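Side-chain contact in extracellular protein 11-1 (Passalora fulva, PDB 6ZUS), which is a secreted, disulfide-rich avirulence effector of a fungal plant pathogen, probably recognised by plant resistance proteins, and binds zinc: residues K102-T105 with E106-L109. Numbering follows the deposited sequence.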
loop_
_atom_site.group_PDB
_atom_site.type_symbol
_atom_site.label_atom_id
_atom_site.label_comp_id
_atom_site.label_asym_id
_atom_site.label_seq_id
_atom_site.Cartn_x
_atom_site.Cartn_y
_atom_site.Cartn_z
ATOM N N LYS A 102 3.763 7.491 6.245
ATOM C CA LYS A 102 4.136 7.964 4.887
ATOM C C LYS A 102 5.500 7.416 4.441
ATOM O O LYS A 102 5.589 6.707 3.427
ATOM C CB LYS A 102 4.072 9.479 4.829
ATOM C CG LYS A 102 4.641 10.060 3.561
ATOM C CD LYS A 102 4.569 11.566 3.647
ATOM C CE LYS A 102 4.831 12.312 2.364
ATOM N NZ LYS A 102 6.003 11.775 1.667
ATOM N N PRO A 103 6.624 7.716 5.142
ATOM C CA PRO A 103 7.943 7.248 4.698
ATOM C C PRO A 103 8.003 5.716 4.688
ATOM O O PRO A 103 8.619 5.175 3.752
ATOM C CB PRO A 103 8.959 7.899 5.672
ATOM C CG PRO A 103 8.140 8.315 6.854
ATOM C CD PRO A 103 6.745 8.614 6.317
ATOM N N TYR A 104 7.452 5.066 5.726
ATOM C CA TYR A 104 7.439 3.581 5.815
ATOM C C TYR A 104 6.770 3.012 4.552
ATOM O O TYR A 104 7.327 2.131 3.895
ATOM C CB TYR A 104 6.753 3.105 7.091
ATOM C CG TYR A 104 6.447 1.633 7.099
ATOM C CD1 TYR A 104 7.411 0.661 7.359
ATOM C CD2 TYR A 104 5.161 1.184 6.866
ATOM C CE1 TYR A 104 7.121 -0.698 7.329
ATOM C CE2 TYR A 104 4.850 -0.165 6.828
ATOM C CZ TYR A 104 5.822 -1.117 7.061
ATOM O OH TYR A 104 5.442 -2.425 6.994
ATOM N N THR A 105 5.554 3.467 4.227
ATOM C CA THR A 105 4.782 2.972 3.055
ATOM C C THR A 105 5.604 3.168 1.785
ATOM O O THR A 105 5.727 2.247 0.944
ATOM C CB THR A 105 3.405 3.651 2.953
ATOM O OG1 THR A 105 2.707 3.416 4.181
ATOM C CG2 THR A 105 2.684 3.130 1.722
ATOM N N GLU A 106 6.192 4.345 1.624
ATOM C CA GLU A 106 6.983 4.644 0.398
ATOM C C GLU A 106 8.205 3.721 0.286
ATOM O O GLU A 106 8.464 3.258 -0.849
ATOM C CB GLU A 106 7.343 6.122 0.360
ATOM C CG GLU A 106 6.139 6.969 0.134
ATOM C CD GLU A 106 6.442 8.457 0.026
ATOM O OE1 GLU A 106 7.588 8.826 0.431
ATOM O OE2 GLU A 106 5.588 9.236 -0.524
ATOM N N ARG A 107 8.870 3.378 1.406
ATOM C CA ARG A 107 10.007 2.401 1.384
ATOM C C ARG A 107 9.527 0.989 1.028
ATOM O O ARG A 107 10.171 0.325 0.210
ATOM C CB ARG A 107 10.785 2.397 2.702
ATOM C CG ARG A 107 11.524 3.717 2.947
ATOM C CD ARG A 107 12.578 3.556 4.034
ATOM N NE ARG A 107 12.021 2.992 5.265
ATOM C CZ ARG A 107 11.467 3.699 6.244
ATOM N NH1 ARG A 107 11.484 5.014 6.204
ATOM N NH2 ARG A 107 10.969 3.081 7.306
ATOM N N VAL A 108 8.422 0.550 1.605
ATOM C CA VAL A 108 7.946 -0.851 1.483
ATOM C C VAL A 108 7.281 -1.068 0.112
ATOM O O VAL A 108 7.509 -2.147 -0.478
ATOM C CB VAL A 108 7.022 -1.161 2.680
ATOM C CG1 VAL A 108 6.181 -2.402 2.458
ATOM C CG2 VAL A 108 7.865 -1.254 3.952
ATOM N N LEU A 109 6.398 -0.162 -0.338
ATOM C CA LEU A 109 5.645 -0.293 -1.607
ATOM C C LEU A 109 6.429 0.334 -2.770
ATOM O O LEU A 109 6.160 -0.055 -3.945
ATOM C CB LEU A 109 4.242 0.329 -1.480
ATOM C CG LEU A 109 3.143 -0.633 -1.016
ATOM C CD1 LEU A 109 3.425 -1.176 0.373
ATOM C CD2 LEU A 109 1.756 -0.018 -1.050
HETATM O O HOH W 1 3.963 11.349 -0.562
#
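Val108 sets its CG2 methyl over one face of the Tyr104 ring, one helical turn earlier, in a CH-pi contact with CG2 3.9 Å from the ring centroid and 27° off the ring normal. Val108 CG2 is offset toward the rim, 3.5 Å from Tyr104 CE1. Tyr104 reaches this place because CG lies anti to the backbone N (chi1 168°), which leans the ring toward the following turn, slanting to the helix direction; beyond it, the hydroxyl is hydrogen-bonded to Gln48 OE1.

At the edge of the same ring, near its plane, is NH2 of Arg107. The arginine chain folds back over the preceding turn, where one face of its guanidinium lies above Tyr104 CA and Arg107 NH1 comes within 3.9 Å of Pro103 CB. Partners outside the helix hold its end: NE makes a salt bridge to Asp45 OD1 and NH1 a hydrogen bond to Asp98 O.

Lys102 and Glu106 meet differently, as an i/i+4 salt bridge that is long and weak as a hydrogen bond, with Lys102 NZ 3.4 Å from Glu106 OE2. The lysine chain is extended until its last torsion, which turns NZ toward the carboxylate. A water closes the triangle, accepting from Lys102 NZ and donating to Glu106 OE2 at 2.7 Å, while Trp113 N gives OE2 a further hydrogen bond.

Four i to i+4 backbone hydrogen bonds join the two turns, among them Leu109 N to Thr105 O at 2.8 Å. Thr105 and Leu109 face the four-stranded sheet, both touching Leu11 and Ser129. The arrangement is that of a short amphipathic alpha-helix packed on an antiparallel beta-sheet, with an i/i+4 ion pair on its outer side and an i/i+4 aromatic-aliphatic pair in its buried part.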